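Local atomic coordinates of outer membrane protein SusF (Bacteroides thetaiotaomicron, PDB entry 4FE9), a protein that binds starch at the cell surface through its carbohydrate-binding modules, before the glycan is transported into the periplasm for degradation. Residues F80-T83 and V87-V90; A143-V148 and V225-A230; Y270-P275 and A313-D318; R413-P418 and G424-T429. All coordinates share one frame; numbering follows the deposited sequence.

Contact 1: F80-T83 and V87-V90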
loop_
_atom_site.group_PDB
_atom_site.type_symbol
_atom_site.label_atom_id
_atom_site.label_comp_id
_atom_site.label_asym_id
_atom_site.label_seq_id
_atom_site.Cartn_x
_atom_site.Cartn_y
_atom_site.Cartn_z
ATOM N N PHE A 80 15.582 -11.842 28.869
ATOM C CA PHE A 80 16.932 -12.413 28.798
ATOM C C PHE A 80 17.427 -12.681 30.179
ATOM O O PHE A 80 16.872 -12.147 31.152
ATOM C CB PHE A 80 17.906 -11.468 28.019
ATOM C CG PHE A 80 18.241 -10.195 28.755
ATOM C CD1 PHE A 80 17.366 -9.101 28.725
ATOM C CD2 PHE A 80 19.381 -10.126 29.578
ATOM C CE1 PHE A 80 17.660 -7.924 29.438
ATOM C CE2 PHE A 80 19.610 -9.014 30.408
ATOM C CZ PHE A 80 18.779 -7.893 30.314
ATOM N N SER A 81 18.413 -13.562 30.297
ATOM C CA SER A 81 19.113 -13.726 31.546
ATOM C C SER A 81 20.616 -13.707 31.273
ATOM O O SER A 81 21.034 -13.774 30.128
ATOM C CB SER A 81 18.702 -15.047 32.211
ATOM O OG SER A 81 19.219 -16.147 31.475
ATOM N N MET A 82 21.415 -13.516 32.316
ATOM C CA MET A 82 22.860 -13.391 32.142
ATOM C C MET A 82 23.557 -14.267 33.182
ATOM O O MET A 82 23.145 -14.290 34.309
ATOM C CB MET A 82 23.275 -11.910 32.287
ATOM C CG MET A 82 24.778 -11.680 32.326
ATOM S SD MET A 82 25.253 -9.967 32.801
ATOM C CE MET A 82 25.188 -10.097 34.626
ATOM N N THR A 83 24.451 -15.157 32.752
ATOM C CA THR A 83 24.986 -16.158 33.682
ATOM C C THR A 83 26.102 -15.532 34.531
ATOM O O THR A 83 26.535 -14.401 34.255
ATOM C CB THR A 83 25.551 -17.341 32.963
ATOM O OG1 THR A 83 26.740 -16.948 32.256
ATOM C CG2 THR A 83 24.522 -17.930 31.978
ATOM N N VAL A 87 27.490 -14.629 30.177
ATOM C CA VAL A 87 26.852 -15.055 28.936
ATOM C C VAL A 87 25.363 -14.722 28.946
ATOM O O VAL A 87 24.714 -14.846 29.967
ATOM C CB VAL A 87 27.049 -16.590 28.696
ATOM C CG1 VAL A 87 26.416 -17.005 27.396
ATOM C CG2 VAL A 87 28.517 -16.926 28.701
ATOM N N PHE A 88 24.888 -14.138 27.852
ATOM C CA PHE A 88 23.493 -13.704 27.709
ATOM C C PHE A 88 22.646 -14.773 27.048
ATOM O O PHE A 88 23.010 -15.316 25.978
ATOM C CB PHE A 88 23.426 -12.390 26.917
ATOM C CG PHE A 88 24.150 -11.264 27.579
ATOM C CD1 PHE A 88 23.476 -10.434 28.488
ATOM C CD2 PHE A 88 25.534 -11.190 27.524
ATOM C CE1 PHE A 88 24.172 -9.483 29.239
ATOM C CE2 PHE A 88 26.237 -10.231 28.263
ATOM C CZ PHE A 88 25.551 -9.386 29.127
ATOM N N LYS A 89 21.583 -15.168 27.740
ATOM C CA LYS A 89 20.700 -16.267 27.290
ATOM C C LYS A 89 19.295 -15.740 27.011
ATOM O O LYS A 89 18.779 -14.877 27.759
ATOM C CB LYS A 89 20.611 -17.329 28.374
ATOM C CG LYS A 89 21.877 -18.111 28.614
ATOM C CD LYS A 89 21.538 -19.413 29.311
ATOM C CE LYS A 89 22.707 -19.915 30.120
ATOM N NZ LYS A 89 22.662 -21.395 30.317
ATOM N N VAL A 90 18.638 -16.310 25.993
ATOM C CA VAL A 90 17.245 -16.040 25.740
ATOM C C VAL A 90 16.530 -17.364 25.488
ATOM O O VAL A 90 17.166 -18.363 25.130
ATOM C CB VAL A 90 17.036 -15.100 24.511
ATOM C CG1 VAL A 90 17.599 -13.690 24.806
ATOM C CG2 VAL A 90 17.695 -15.693 23.247
#
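Ser81 and Lys89 face each other across a short antiparallel hairpin and exchange both of their backbone hydrogen bonds: Ser81 N reaches Lys89 O at 2.9 Å, and Lys89 N returns to Ser81 O almost straight, with 177° at the hydrogen. A hydrogen-bonded pair of this kind alternates with a non-hydrogen-bonded one, here Met82 opposite Phe88, where the link passes to the side chains. The two lie side by side and point the same way. Met82 CG sits over one face of the Phe88 ring, 4.2 Å from its centroid, as a CH-pi contact, and the thioether follows with Met82 SD 3.7 Å from Phe88 CZ, an oblique Met-aromatic contact. With CG anti to the backbone N (chi1 172°), the Met82 chain runs alongside the Phe88 side chain before it bends at chi3. Phe80 CD2 meets the edge of the same Phe88 ring, and Phe80 CB rests on Val90 CG1.

The turn end is held twice. Thr83 N donates to Val87 O at 2.8 Å, while Val87 N donates back to Thr83 OG1 at 3.2 Å, a side-chain oxygen standing in for a carbonyl. The methyl Thr83 CG2 meets Lys89 CE at 3.3 Å, tighter than usual van der Waals contact, the two side chains crossing at about a right angle.

Beyond this shell, Val67 touches both phenylalanines and Ile65 touches Met82, both from strand 64-72. Strand 87-91 continues the sheet on its other edge, where Phe88 and Val90 hydrogen-bond through their backbones to strand 48-57.

Contact 2: A143-V148 and V225-A230; sequences ATTPAV and VSWTNA
Pro146 sets the CG-CD side of its ring on the indole face of Trp227 in a proline-aromatic CH-pi contact between two loops, one leading into the first carbohydrate-binding module and the other within it. Residues 143-148 connect strand 128-141 to strand 153-157, and residues 225-230 follow strand 222-224, so the contact places the entry segment against a loop of the module's beta-sheet domain.

Trp227 gives the larger share of the buried surface. Its six-membered ring receives Pro146 CD over one face, 3.5 Å from the centroid and only 14° off the ring normal, so the C-H bonds of that methylene meet the pi cloud from above. Pro146 CG extends the overlap toward the five-membered ring, lying 3.6 Å from Trp227 CD2. A pyrrolidine methylene next to the ring nitrogen is electron-poor, which suits it to an electron-rich indole. The indole is brought under the proline by a first torsion that sets CG between the backbone N and the carbonyl carbon (chi1 52°).

Thr145 adds a smaller apolar touch at the far end of the indole. Its methyl lies beside the backbone N, opposite the carbonyl carbon, while Thr144 turns its hydroxyl elsewhere, to Asp42.

No hydrogen bond joins residues 143-148 to residues 225-230, and the contact lies at the surface. Trp227 has further partners in Arg106, by a cation-pi contact, and Tyr250, edge-to-face; Tyr250 also touches Thr145 and Pro146. An ST turn shapes the loop round Trp227: Thr228 N donates to Ser226 OG at 3.2 Å and 168°.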
loop_
_atom_site.group_PDB
_atom_site.type_symbol
_atom_site.label_atom_id
_atom_site.label_comp_id
_atom_site.label_asym_id
_atom_site.label_seq_id
_atom_site.Cartn_x
_atom_site.Cartn_y
_atom_site.Cartn_z
ATOM N N ALA A 143 11.489 -21.915 11.028
ATOM C CA ALA A 143 11.227 -23.285 10.597
ATOM C C ALA A 143 10.546 -23.268 9.226
ATOM O O ALA A 143 10.090 -22.212 8.747
ATOM C CB ALA A 143 10.364 -23.989 11.577
ATOM N N THR A 144 10.710 -24.368 8.526
ATOM C CA THR A 144 10.133 -24.558 7.206
ATOM C C THR A 144 8.635 -24.282 7.222
ATOM O O THR A 144 7.939 -24.670 8.141
ATOM C CB THR A 144 10.426 -25.989 6.748
ATOM O OG1 THR A 144 11.847 -26.118 6.586
ATOM C CG2 THR A 144 9.725 -26.311 5.408
ATOM N N THR A 145 8.177 -23.469 6.298
ATOM C CA THR A 145 6.738 -23.186 6.215
ATOM C C THR A 145 6.021 -24.251 5.401
ATOM O O THR A 145 6.671 -25.041 4.707
ATOM C CB THR A 145 6.470 -21.821 5.668
ATOM O OG1 THR A 145 6.890 -21.759 4.309
ATOM C CG2 THR A 145 7.242 -20.732 6.491
ATOM N N PRO A 146 4.680 -24.335 5.534
ATOM C CA PRO A 146 3.979 -25.290 4.670
ATOM C C PRO A 146 4.314 -25.114 3.208
ATOM O O PRO A 146 4.616 -24.004 2.756
ATOM C CB PRO A 146 2.475 -25.006 4.953
ATOM C CG PRO A 146 2.478 -24.305 6.368
ATOM C CD PRO A 146 3.754 -23.508 6.351
ATOM N N ALA A 147 4.257 -26.208 2.461
ATOM C CA ALA A 147 4.330 -26.138 0.994
ATOM C C ALA A 147 3.169 -25.307 0.423
ATOM O O ALA A 147 2.103 -25.244 1.008
ATOM C CB ALA A 147 4.306 -27.554 0.400
ATOM N N VAL A 148 3.410 -24.624 -0.684
ATOM C CA VAL A 148 2.343 -23.960 -1.417
ATOM C C VAL A 148 1.425 -24.996 -2.083
ATOM O O VAL A 148 1.900 -25.986 -2.630
ATOM C CB VAL A 148 2.911 -22.994 -2.491
ATOM C CG1 VAL A 148 1.777 -22.386 -3.289
ATOM C CG2 VAL A 148 3.709 -21.884 -1.822
ATOM N N VAL A 225 0.012 -15.838 10.075
ATOM C CA VAL A 225 -0.763 -17.061 9.927
ATOM C C VAL A 225 -0.124 -18.196 10.673
ATOM O O VAL A 225 1.057 -18.453 10.501
ATOM C CB VAL A 225 -0.867 -17.435 8.440
ATOM C CG1 VAL A 225 -1.613 -18.775 8.268
ATOM C CG2 VAL A 225 -1.546 -16.320 7.686
ATOM N N SER A 226 -0.944 -19.015 11.312
ATOM C CA SER A 226 -0.472 -20.169 12.011
ATOM C C SER A 226 -0.961 -21.453 11.320
ATOM O O SER A 226 -2.070 -21.477 10.751
ATOM C CB SER A 226 -0.997 -20.139 13.446
ATOM O OG SER A 226 -0.842 -21.404 14.046
ATOM N N TRP A 227 -0.139 -22.496 11.354
ATOM C CA TRP A 227 -0.515 -23.778 10.803
ATOM C C TRP A 227 -0.548 -24.833 11.847
ATOM O O TRP A 227 -0.557 -26.019 11.538
ATOM C CB TRP A 227 0.436 -24.206 9.664
ATOM C CG TRP A 227 1.902 -24.155 10.035
ATOM C CD1 TRP A 227 2.644 -25.152 10.615
ATOM C CD2 TRP A 227 2.801 -23.096 9.759
ATOM N NE1 TRP A 227 3.953 -24.755 10.730
ATOM C CE2 TRP A 227 4.082 -23.508 10.187
ATOM C CE3 TRP A 227 2.645 -21.799 9.239
ATOM C CZ2 TRP A 227 5.183 -22.699 10.090
ATOM C CZ3 TRP A 227 3.733 -21.023 9.120
ATOM C CH2 TRP A 227 4.994 -21.444 9.624
ATOM N N THR A 228 -0.509 -24.420 13.107
ATOM C CA THR A 228 -0.476 -25.381 14.194
ATOM C C THR A 228 -1.594 -25.158 15.205
ATOM O O THR A 228 -1.579 -24.190 15.937
ATOM C CB THR A 228 0.887 -25.371 14.938
ATOM O OG1 THR A 228 1.965 -25.308 13.982
ATOM C CG2 THR A 228 1.027 -26.667 15.768
ATOM N N ASN A 229 -2.588 -26.027 15.182
ATOM C CA ASN A 229 -3.840 -25.797 15.918
ATOM C C ASN A 229 -4.436 -24.410 15.705
ATOM O O ASN A 229 -4.756 -23.731 16.674
ATOM C CB ASN A 229 -3.611 -25.982 17.421
ATOM C CG ASN A 229 -3.603 -27.431 17.828
ATOM O OD1 ASN A 229 -2.536 -28.013 18.088
ATOM N ND2 ASN A 229 -4.787 -28.053 17.830
ATOM N N ALA A 230 -4.491 -23.961 14.460
ATOM C CA ALA A 230 -4.816 -22.578 14.156
ATOM C C ALA A 230 -6.206 -22.237 14.676
ATOM O O ALA A 230 -7.109 -23.066 14.616
ATOM C CB ALA A 230 -4.737 -22.317 12.663
#

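Contact 3: Y270-P275 and A313-D318. With GLC (alpha-D-glucopyranose), chain C; GLC (alpha-D-glucopyranose), chain B; EDO (1,2-ethanediol), chain H.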
loop_
_atom_site.group_PDB
_atom_site.type_symbol
_atom_site.label_atom_id
_atom_site.label_comp_id
_atom_site.label_asym_id
_atom_site.label_seq_id
_atom_site.Cartn_x
_atom_site.Cartn_y
_atom_site.Cartn_z
ATOM N N TYR A 270 -10.527 28.252 -4.287
ATOM C CA TYR A 270 -11.976 27.957 -4.464
ATOM C C TYR A 270 -12.768 28.327 -3.243
ATOM O O TYR A 270 -13.783 27.686 -2.934
ATOM C CB TYR A 270 -12.223 26.464 -4.772
ATOM C CG TYR A 270 -11.472 25.934 -5.966
ATOM C CD1 TYR A 270 -11.901 26.200 -7.260
ATOM C CD2 TYR A 270 -10.332 25.200 -5.801
ATOM C CE1 TYR A 270 -11.184 25.730 -8.372
ATOM C CE2 TYR A 270 -9.585 24.768 -6.889
ATOM C CZ TYR A 270 -10.044 25.005 -8.172
ATOM O OH TYR A 270 -9.301 24.568 -9.255
ATOM N N ASN A 271 -12.213 29.227 -2.441
ATOM C CA ASN A 271 -12.897 29.727 -1.278
ATOM C C ASN A 271 -13.031 28.696 -0.175
ATOM O O ASN A 271 -13.967 28.747 0.624
ATOM C CB ASN A 271 -14.276 30.288 -1.661
ATOM C CG ASN A 271 -14.730 31.409 -0.726
ATOM O OD1 ASN A 271 -13.939 32.285 -0.364
ATOM N ND2 ASN A 271 -15.974 31.343 -0.277
ATOM N N TRP A 272 -12.069 27.773 -0.103
ATOM C CA TRP A 272 -12.165 26.629 0.834
ATOM C C TRP A 272 -13.603 26.068 1.004
ATOM O O TRP A 272 -14.049 25.811 2.127
ATOM C CB TRP A 272 -11.562 26.998 2.206
ATOM C CG TRP A 272 -10.061 27.050 2.194
ATOM C CD1 TRP A 272 -9.264 28.169 2.315
ATOM C CD2 TRP A 272 -9.181 25.962 1.926
ATOM N NE1 TRP A 272 -7.936 27.823 2.147
ATOM C CE2 TRP A 272 -7.857 26.472 1.935
ATOM C CE3 TRP A 272 -9.378 24.599 1.660
ATOM C CZ2 TRP A 272 -6.744 25.665 1.684
ATOM C CZ3 TRP A 272 -8.260 23.792 1.431
ATOM C CH2 TRP A 272 -6.966 24.317 1.476
ATOM N N GLY A 273 -14.277 25.799 -0.114
ATOM C CA GLY A 273 -15.486 24.959 -0.104
ATOM C C GLY A 273 -16.754 25.642 0.377
ATOM O O GLY A 273 -17.748 24.975 0.687
ATOM N N THR A 274 -16.737 26.973 0.449
ATOM C CA THR A 274 -17.954 27.732 0.815
ATOM C C THR A 274 -18.531 28.405 -0.431
ATOM O O THR A 274 -17.771 28.921 -1.266
ATOM C CB THR A 274 -17.662 28.809 1.913
ATOM O OG1 THR A 274 -16.768 28.265 2.891
ATOM C CG2 THR A 274 -18.948 29.242 2.618
ATOM N N PRO A 275 -19.850 28.228 -0.657
ATOM C CA PRO A 275 -20.715 27.365 0.165
ATOM C C PRO A 275 -20.736 25.875 -0.302
ATOM O O PRO A 275 -20.242 25.551 -1.386
ATOM C CB PRO A 275 -22.091 27.990 -0.021
ATOM C CG PRO A 275 -22.054 28.519 -1.439
ATOM C CD PRO A 275 -20.609 28.906 -1.728
ATOM N N ALA A 313 -19.506 17.240 -2.204
ATOM C CA ALA A 313 -19.158 18.641 -2.440
ATOM C C ALA A 313 -19.309 19.428 -1.130
ATOM O O ALA A 313 -20.153 20.317 -1.018
ATOM C CB ALA A 313 -20.049 19.247 -3.553
ATOM N N ASN A 314 -18.546 19.016 -0.116
ATOM C CA ASN A 314 -18.664 19.565 1.216
ATOM C C ASN A 314 -17.621 18.924 2.117
ATOM O O ASN A 314 -17.050 17.874 1.767
ATOM C CB ASN A 314 -20.051 19.323 1.783
ATOM C CG ASN A 314 -20.386 20.275 2.925
ATOM O OD1 ASN A 314 -19.705 21.269 3.129
ATOM N ND2 ASN A 314 -21.457 19.994 3.632
ATOM N N TRP A 315 -17.389 19.530 3.295
ATOM C CA TRP A 315 -16.384 18.997 4.241
ATOM C C TRP A 315 -16.936 17.754 4.917
ATOM O O TRP A 315 -18.153 17.571 4.983
ATOM C CB TRP A 315 -16.004 20.058 5.281
ATOM C CG TRP A 315 -15.297 21.212 4.666
ATOM C CD1 TRP A 315 -15.826 22.451 4.422
ATOM C CD2 TRP A 315 -14.077 21.156 3.922
ATOM N NE1 TRP A 315 -14.911 23.233 3.766
ATOM C CE2 TRP A 315 -13.858 22.441 3.384
ATOM C CE3 TRP A 315 -13.119 20.166 3.711
ATOM C CZ2 TRP A 315 -12.718 22.760 2.693
ATOM C CZ3 TRP A 315 -11.998 20.480 3.000
ATOM C CH2 TRP A 315 -11.820 21.750 2.455
ATOM N N GLY A 316 -16.048 16.839 5.298
ATOM C CA GLY A 316 -16.470 15.578 5.944
ATOM C C GLY A 316 -15.816 14.387 5.261
ATOM O O GLY A 316 -15.994 14.183 4.043
ATOM N N ASN A 317 -14.973 13.669 6.001
ATOM C CA ASN A 317 -14.166 12.591 5.430
ATOM C C ASN A 317 -13.257 13.095 4.321
ATOM O O ASN A 317 -12.829 12.343 3.449
ATOM C CB ASN A 317 -15.066 11.461 4.914
ATOM C CG ASN A 317 -15.878 10.806 6.031
ATOM O OD1 ASN A 317 -17.108 10.979 6.119
ATOM N ND2 ASN A 317 -15.192 10.119 6.924
ATOM N N ASP A 318 -12.848 14.342 4.444
ATOM C CA ASP A 318 -11.984 14.962 3.469
ATOM C C ASP A 318 -10.506 14.637 3.775
ATOM O O ASP A 318 -10.181 14.175 4.860
ATOM C CB ASP A 318 -12.209 16.469 3.518
ATOM C CG ASP A 318 -12.219 16.994 4.934
ATOM O OD1 ASP A 318 -11.121 17.326 5.429
ATOM O OD2 ASP A 318 -13.287 16.928 5.599
HETATM C C1 GLC C . -12.749 20.524 8.144
HETATM C C2 GLC C . -11.640 20.065 7.205
HETATM C C3 GLC C . -10.583 21.134 7.042
HETATM C C4 GLC C . -11.229 22.431 6.591
HETATM C C5 GLC C . -12.332 22.813 7.544
HETATM C C6 GLC C . -13.038 24.081 7.076
HETATM O O2 GLC C . -11.034 18.903 7.744
HETATM O O3 GLC C . -9.587 20.733 6.093
HETATM O O4 GLC C . -10.274 23.460 6.624
HETATM O O5 GLC C . -13.291 21.756 7.668
HETATM O O6 GLC C . -14.057 24.383 8.029
HETATM C C1 GLC B . -10.017 24.038 5.356
HETATM C C2 GLC B . -8.520 24.143 5.175
HETATM C C3 GLC B . -7.931 25.222 6.100
HETATM C C4 GLC B . -8.633 26.548 5.902
HETATM C C5 GLC B . -10.124 26.330 6.146
HETATM C C6 GLC B . -10.919 27.605 5.893
HETATM O O2 GLC B . -7.976 22.890 5.563
HETATM O O3 GLC B . -6.533 25.369 5.845
HETATM O O4 GLC B . -8.108 27.498 6.846
HETATM O O5 GLC B . -10.625 25.334 5.256
HETATM O O6 GLC B . -12.234 27.422 6.415
HETATM C C1 EDO H . -23.529 16.797 0.807
HETATM O O1 EDO H . -23.425 17.401 -0.508
HETATM C C2 EDO H . -23.552 17.900 1.883
HETATM O O2 EDO H . -22.964 17.421 3.103
#
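Trp272 and Trp315 form the aromatic platform of the glycan pocket in the second carbohydrate-binding module, each indole laid beneath one glucose of a bound chain. The two meet by an edge: Trp315 CH2 lies 3.8 Å from Trp272 CE3, near the plane of the Trp272 ring. At the edge of the Trp315 ring, NE1 donates to Trp272 O at 3.2 Å; the oxygen lies in the plane of that indole, but the bond is bent to 137° and reaches the carbonyl from above its plane.

Both tryptophans set CG opposite the carbonyl carbon and beside the backbone N, with chi1 -74° for Trp272 and -66° for Trp315. Their rings thereby present one face each to neighbouring sugars. Trp272 CE3 stacks under C2 of the chain B glucose at 3.6 Å, while C4 of the chain C glucose stands over the centre of the Trp315 ring. An alanine in place of Trp315 would probably cost the chain C glucose its stacking floor and leave the carbonyl of Trp272 without this N-H.

Lys308 and Asn341 complete the polar grip on the glycan, Lys308 also forming a salt bridge with Asp318. The two carboxylate oxygens of Asp318 have different partners: OD2 takes Gly316 N on its anti lone pair, whereas OD1 accepts a hydrogen bond from O2 of the chain C glucose at 2.8 Å.

Contact 4: R413-P418 and G424-T429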
loop_
_atom_site.group_PDB
_atom_site.type_symbol
_atom_site.label_atom_id
_atom_site.label_comp_id
_atom_site.label_asym_id
_atom_site.label_seq_id
_atom_site.Cartn_x
_atom_site.Cartn_y
_atom_site.Cartn_z
ATOM N N ARG A 413 -11.864 10.407 -31.323
ATOM C CA ARG A 413 -11.696 9.960 -29.950
ATOM C C ARG A 413 -10.588 10.766 -29.250
ATOM O O ARG A 413 -9.602 11.187 -29.899
ATOM C CB ARG A 413 -11.374 8.459 -29.918
ATOM C CG ARG A 413 -12.410 7.575 -30.604
ATOM C CD ARG A 413 -13.725 7.470 -29.768
ATOM N NE ARG A 413 -13.634 6.457 -28.685
ATOM C CZ ARG A 413 -13.853 5.145 -28.841
ATOM N NH1 ARG A 413 -14.033 4.631 -30.057
ATOM N NH2 ARG A 413 -13.799 4.325 -27.784
ATOM N N ILE A 414 -10.798 11.066 -27.970
ATOM C CA ILE A 414 -9.818 11.815 -27.159
ATOM C C ILE A 414 -9.649 11.082 -25.813
ATOM O O ILE A 414 -10.643 10.563 -25.239
ATOM C CB ILE A 414 -10.315 13.247 -26.858
ATOM C CG1 ILE A 414 -11.045 13.838 -28.077
ATOM C CG2 ILE A 414 -9.134 14.160 -26.410
ATOM C CD1 ILE A 414 -11.897 15.054 -27.736
ATOM N N CYS A 415 -8.415 11.046 -25.298
ATOM C CA CYS A 415 -8.184 10.530 -23.954
ATOM C C CYS A 415 -7.020 11.205 -23.198
ATOM O O CYS A 415 -6.260 12.017 -23.771
ATOM C CB CYS A 415 -7.985 9.013 -23.977
ATOM S SG CYS A 415 -6.381 8.504 -24.665
ATOM N N VAL A 416 -6.969 10.945 -21.894
ATOM C CA VAL A 416 -5.708 10.900 -21.149
ATOM C C VAL A 416 -5.365 9.447 -20.857
ATOM O O VAL A 416 -6.119 8.548 -21.225
ATOM C CB VAL A 416 -5.828 11.660 -19.822
ATOM C CG1 VAL A 416 -6.163 13.138 -20.080
ATOM C CG2 VAL A 416 -6.904 11.020 -18.952
ATOM N N ASN A 417 -4.187 9.209 -20.289
ATOM C CA ASN A 417 -3.811 7.882 -19.827
ATOM C C ASN A 417 -2.857 7.996 -18.627
ATOM O O ASN A 417 -1.668 8.114 -18.802
ATOM C CB ASN A 417 -3.121 7.097 -20.959
ATOM C CG ASN A 417 -2.692 5.668 -20.527
ATOM O OD1 ASN A 417 -1.515 5.283 -20.665
ATOM N ND2 ASN A 417 -3.676 4.854 -20.072
ATOM N N PRO A 418 -3.392 7.911 -17.400
ATOM C CA PRO A 418 -2.524 7.951 -16.198
ATOM C C PRO A 418 -1.497 6.810 -16.133
ATOM O O PRO A 418 -1.688 5.748 -16.731
ATOM C CB PRO A 418 -3.523 7.850 -15.032
ATOM C CG PRO A 418 -4.906 8.181 -15.675
ATOM C CD PRO A 418 -4.803 7.657 -17.062
ATOM N N GLY A 424 -3.346 -0.062 -23.165
ATOM C CA GLY A 424 -4.481 -0.798 -23.699
ATOM C C GLY A 424 -5.816 -0.283 -23.151
ATOM O O GLY A 424 -6.835 -0.399 -23.806
ATOM N N ASP A 425 -5.784 0.268 -21.936
ATOM C CA ASP A 425 -6.977 0.739 -21.246
ATOM C C ASP A 425 -7.094 2.263 -21.288
ATOM O O ASP A 425 -7.702 2.884 -20.396
ATOM C CB ASP A 425 -6.948 0.280 -19.792
ATOM C CG ASP A 425 -7.208 -1.230 -19.643
ATOM O OD1 ASP A 425 -7.659 -1.868 -20.626
ATOM O OD2 ASP A 425 -6.957 -1.756 -18.536
ATOM N N TRP A 426 -6.581 2.858 -22.359
ATOM C CA TRP A 426 -6.742 4.300 -22.576
ATOM C C TRP A 426 -8.215 4.717 -22.511
ATOM O O TRP A 426 -8.531 5.788 -22.020
ATOM C CB TRP A 426 -6.155 4.696 -23.932
ATOM C CG TRP A 426 -6.900 4.112 -25.080
ATOM C CD1 TRP A 426 -6.701 2.892 -25.640
ATOM C CD2 TRP A 426 -8.079 4.653 -25.702
ATOM N NE1 TRP A 426 -7.649 2.653 -26.622
ATOM C CE2 TRP A 426 -8.490 3.733 -26.690
ATOM C CE3 TRP A 426 -8.794 5.848 -25.550
ATOM C CZ2 TRP A 426 -9.621 3.947 -27.497
ATOM C CZ3 TRP A 426 -9.911 6.073 -26.365
ATOM C CH2 TRP A 426 -10.298 5.137 -27.337
ATOM N N TRP A 427 -9.117 3.821 -22.931
ATOM C CA TRP A 427 -10.548 4.194 -23.059
ATOM C C TRP A 427 -11.220 4.301 -21.672
ATOM O O TRP A 427 -12.364 4.694 -21.569
ATOM C CB TRP A 427 -11.281 3.163 -23.886
ATOM C CG TRP A 427 -11.001 1.778 -23.437
ATOM C CD1 TRP A 427 -10.008 0.957 -23.893
ATOM C CD2 TRP A 427 -11.678 1.058 -22.418
ATOM N NE1 TRP A 427 -10.006 -0.212 -23.190
ATOM C CE2 TRP A 427 -11.003 -0.172 -22.258
ATOM C CE3 TRP A 427 -12.762 1.357 -21.566
ATOM C CZ2 TRP A 427 -11.445 -1.171 -21.371
ATOM C CZ3 TRP A 427 -13.175 0.372 -20.636
ATOM C CH2 TRP A 427 -12.494 -0.857 -20.533
ATOM N N LYS A 428 -10.533 3.844 -20.631
ATOM C CA LYS A 428 -11.051 4.019 -19.264
ATOM C C LYS A 428 -11.099 5.479 -18.815
ATOM O O LYS A 428 -11.715 5.807 -17.804
ATOM C CB LYS A 428 -10.270 3.159 -18.285
ATOM C CG LYS A 428 -10.607 1.646 -18.459
ATOM C CD LYS A 428 -9.718 0.734 -17.598
ATOM C CE LYS A 428 -10.136 -0.703 -17.785
ATOM N NZ LYS A 428 -9.711 -1.539 -16.686
ATOM N N THR A 429 -10.366 6.330 -19.521
ATOM C CA THR A 429 -10.332 7.743 -19.216
ATOM C C THR A 429 -10.448 8.533 -20.506
ATOM O O THR A 429 -9.515 9.236 -20.928
ATOM C CB THR A 429 -9.009 8.155 -18.422
ATOM O OG1 THR A 429 -7.852 7.781 -19.179
ATOM C CG2 THR A 429 -8.951 7.442 -17.044
HETATM O O HOH W 1 -6.460 5.281 -19.412
#
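Asp425 O and Asn417 ND2 meet through one water, which accepts from the amide at 2.9 Å and donates both to that carbonyl and to Thr429 OG1. The Asn417 amide also has weak bonds to the carbonyls of Val421 and Ser422, in the turn between the segments.

Next comes Trp426, whose indole lies along the strand. With CG between the backbone N and the carbonyl carbon (chi1 66°), the ring turns an edge to Cys415, whose CB lies 3.6 Å from Trp426 CE3; the sulfur forms an oblique Cys sulfur-aromatic contact. Farther along the indole, Trp426 CH2 comes over one face of the Arg413 guanidinium, 3.6 Å from Arg413 NH2, the two planes inclined by 53°. Arg413 NE is paired with Glu430 in a salt bridge.

The segment is a 3-10 turn of the third carbohydrate-binding module, inserted between strands 410-415 and 430-434, which pair antiparallel. Trp427 lays its CB over the centre of the other indole, and Lys428 N bonds back to Asp425 O at 3.0 Å.

Thr429 leaves the turn just ahead of strand 430-434. Its carbonyl takes Val416 N at 3.2 Å, nearly along the C=O axis, while its OG1 donates to Val416 O at 2.8 Å, from well above that carbonyl's plane. A valine in its place would probably leave Val416 O without this donor and the water without one of its acceptors. The hydroxyl also packs against Val416 CG2, 3.4 Å away, and Trp296 of strand 294-301 touches both Val416 and Thr429.

How the contacts relate
The four contacts follow one another along the chain without touching. Contact 4 is the buried one, contacts 1 and 3 are partly buried, and contact 2 lies at the surface. Contact 1 pairs two strands of a hairpin and contact 4 sets a 3-10 turn against the strand before it; both rely on backbone hydrogen bonds supplemented by a threonine hydroxyl. Contacts 2 and 3 instead join loops distant in sequence, and tryptophan does the work: in contact 2 an indole face receives a proline, in contact 3 two indole faces receive sugar. Contacts 3 and 4 belong to successive binding modules, their centres about 29 Å apart, whereas contacts 1 and 3 stand about 59 Å apart, centre to centre.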